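Side-chain contact in putative uncharacterized protein SAG1039 (PDB 3GWK), which is of unknown function but, as a homodimeric member of the WXG100 (ESAT-6-like) family, is probably exported by a type VII secretion system: residues E29-L34 against K63-A68. Residues are numbered along the deposited sequence; the frame is centred on the assembly and turned at random.
Sequences EVLNLL and KITEFA
Leu31 meets Ile64 and Thr65 in a small, mainly apolar contact between the two long helices of the chain, 10-44 and 51-95, which pack antiparallel as the helical hairpin of a WXG100 protein. Between these segments the nearest CA atoms are those of Leu31 and Ile64, 7.3 Å apart. Of residues 29-34, Leu31 alone touches 63-68 directly. CG anti to the backbone N (chi1 -176°) turns its side chain to the other helix, and the second torsion leaves CD2 extended, roughly anti to CA, as the foremost methyl. CD2 lies 4.1 Å from Ile64 CB and equally near the CG2 methyl, while Leu31 CB approaches the same CG2 at 4.2 Å. Ile64 thus offers its beta-carbon and short branch to Leu31, whereas its CG1 arm leads away. Ile64 also packs on Val27 of the first helix and on Phe67 of the second subunit, so it links the hairpin core to the dimer interface of the four-helix bundle. Phe57 and Ser61, a turn or two earlier on helix 51-95, give Leu31 further cover.

On the solvent-facing margin, the side chains of Thr65 and Leu31 cross at about a right angle. Thr65 OG1 comes within 3.3 Å of Leu31 CD2, a close van der Waals approach, and turns back to its own helix in a weak hydrogen bond with Ser61 O. In one conformer of Asn32 a water lies 3.4 Å from both its OD1 and Thr65 OG1, at best a weak and doubtful bridge. No direct hydrogen bond or salt bridge joins the two segments, although Ser24 of helix 10-44 bonds Ala68 O nearby. Cohesion between 29-34 and 63-68 therefore rests chiefly on the burial of leucine and isoleucine methyl groups.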
loop_
_atom_site.group_PDB
_atom_site.type_symbol
_atom_site.label_atom_id
_atom_site.label_comp_id
_atom_site.label_asym_id
_atom_site.label_seq_id
_atom_site.Cartn_x
_atom_site.Cartn_y
_atom_site.Cartn_z
ATOM N N GLU A 29 -6.122 -2.965 -2.766
ATOM C CA GLU A 29 -7.447 -2.790 -2.114
ATOM C C GLU A 29 -7.496 -1.477 -1.350
ATOM O O GLU A 29 -8.509 -0.801 -1.407
ATOM C CB GLU A 29 -7.894 -3.920 -1.158
ATOM C CG GLU A 29 -9.463 -3.746 -0.782
ATOM C CD GLU A 29 -10.367 -3.176 -1.998
ATOM O OE1 GLU A 29 -10.787 -1.964 -2.095
ATOM O OE2 GLU A 29 -10.608 -3.938 -2.944
ATOM N N VAL A 30 -6.447 -1.156 -0.611
ATOM C CA VAL A 30 -6.432 0.111 0.122
ATOM C C VAL A 30 -6.595 1.261 -0.883
ATOM O O VAL A 30 -7.413 2.182 -0.687
ATOM C CB VAL A 30 -5.167 0.295 0.952
ATOM C CG1 VAL A 30 -5.118 1.774 1.499
ATOM C CG2 VAL A 30 -5.117 -0.672 2.086
ATOM N N LEU A 31 -5.815 1.221 -1.944
ATOM C CA LEU A 31 -5.871 2.338 -2.901
ATOM C C LEU A 31 -7.264 2.445 -3.535
ATOM O O LEU A 31 -7.816 3.535 -3.663
ATOM C CB LEU A 31 -4.799 2.154 -3.957
ATOM C CG LEU A 31 -4.722 3.331 -4.966
ATOM C CD1 LEU A 31 -4.316 4.640 -4.288
ATOM C CD2 LEU A 31 -3.739 2.942 -6.063
ATOM N N ASN A 32 -7.875 1.326 -3.883
ATOM C CA ASN A 32 -9.151 1.387 -4.511
ATOM C C ASN A 32 -10.230 1.977 -3.537
ATOM O O ASN A 32 -11.033 2.837 -3.913
ATOM C CB ASN A 32 -9.490 0.040 -5.133
ATOM C CG ASN A 32 -8.413 -0.472 -6.252
ATOM O OD1 ASN A 32 -7.488 0.219 -6.831
ATOM N ND2 ASN A 32 -8.563 -1.751 -6.504
ATOM N N LEU A 33 -10.192 1.505 -2.278
ATOM C CA LEU A 33 -11.126 1.967 -1.296
ATOM C C LEU A 33 -11.033 3.476 -1.058
ATOM O O LEU A 33 -12.049 4.198 -0.991
ATOM C CB LEU A 33 -10.900 1.247 0.050
ATOM C CG LEU A 33 -11.839 1.667 1.130
ATOM C CD1 LEU A 33 -13.230 1.062 0.820
ATOM C CD2 LEU A 33 -11.308 1.236 2.468
ATOM N N LEU A 34 -9.812 3.938 -0.872
ATOM C CA LEU A 34 -9.594 5.350 -0.542
ATOM C C LEU A 34 -9.713 6.283 -1.765
ATOM O O LEU A 34 -10.019 7.456 -1.584
ATOM C CB LEU A 34 -8.262 5.522 0.159
ATOM C CG LEU A 34 -8.215 4.771 1.538
ATOM C CD1 LEU A 34 -6.919 4.993 2.212
ATOM C CD2 LEU A 34 -9.390 5.255 2.442
ATOM N N LYS A 63 2.199 6.000 -7.869
ATOM C CA LYS A 63 3.294 5.338 -7.200
ATOM C C LYS A 63 2.838 4.141 -6.392
ATOM O O LYS A 63 3.485 3.120 -6.376
ATOM C CB LYS A 63 4.009 6.343 -6.298
ATOM C CG LYS A 63 4.513 7.541 -7.140
ATOM C CD LYS A 63 5.994 7.249 -7.609
ATOM C CE LYS A 63 6.257 6.805 -8.956
ATOM N NZ LYS A 63 7.086 7.888 -9.587
ATOM N N ILE A 64 1.681 4.250 -5.801
ATOM C CA ILE A 64 1.084 3.135 -5.092
ATOM C C ILE A 64 0.694 2.007 -6.080
ATOM O O ILE A 64 0.972 0.815 -5.824
ATOM C CB ILE A 64 -0.145 3.613 -4.285
ATOM C CG1 ILE A 64 0.260 4.820 -3.407
ATOM C CG2 ILE A 64 -0.656 2.410 -3.445
ATOM C CD1 ILE A 64 1.544 4.675 -2.568
ATOM N N THR A 65 0.113 2.401 -7.221
ATOM C CA THR A 65 -0.179 1.412 -8.265
ATOM C C THR A 65 1.107 0.725 -8.742
ATOM O O THR A 65 1.153 -0.516 -8.866
ATOM C CB THR A 65 -0.923 2.071 -9.400
ATOM O OG1 THR A 65 -2.157 2.602 -8.917
ATOM C CG2 THR A 65 -1.211 1.062 -10.557
ATOM N N GLU A 66 2.151 1.500 -8.942
ATOM C CA GLU A 66 3.429 0.905 -9.368
ATOM C C GLU A 66 3.961 -0.040 -8.315
ATOM O O GLU A 66 4.563 -1.072 -8.629
ATOM C CB GLU A 66 4.532 1.918 -9.683
ATOM C CG GLU A 66 5.959 1.250 -10.124
ATOM C CD GLU A 66 5.822 0.241 -11.245
ATOM O OE1 GLU A 66 6.413 -0.756 -11.279
ATOM O OE2 GLU A 66 4.950 0.397 -12.099
ATOM N N PHE A 67 3.829 0.345 -7.055
ATOM C CA PHE A 67 4.335 -0.511 -6.003
ATOM C C PHE A 67 3.589 -1.830 -6.005
ATOM O O PHE A 67 4.202 -2.894 -5.892
ATOM C CB PHE A 67 4.179 0.228 -4.671
ATOM C CG PHE A 67 4.829 -0.471 -3.469
ATOM C CD1 PHE A 67 6.224 -0.685 -3.404
ATOM C CD2 PHE A 67 4.068 -0.893 -2.383
ATOM C CE1 PHE A 67 6.787 -1.247 -2.293
ATOM C CE2 PHE A 67 4.675 -1.472 -1.280
ATOM C CZ PHE A 67 6.041 -1.667 -1.262
ATOM N N ALA A 68 2.290 -1.791 -6.064
ATOM C CA ALA A 68 1.505 -3.050 -6.154
ATOM C C ALA A 68 1.967 -3.874 -7.341
ATOM O O ALA A 68 2.094 -5.083 -7.265
ATOM C CB ALA A 68 0.018 -2.761 -6.200
HETATM O O HOH W 1 -4.573 0.273 -8.643
#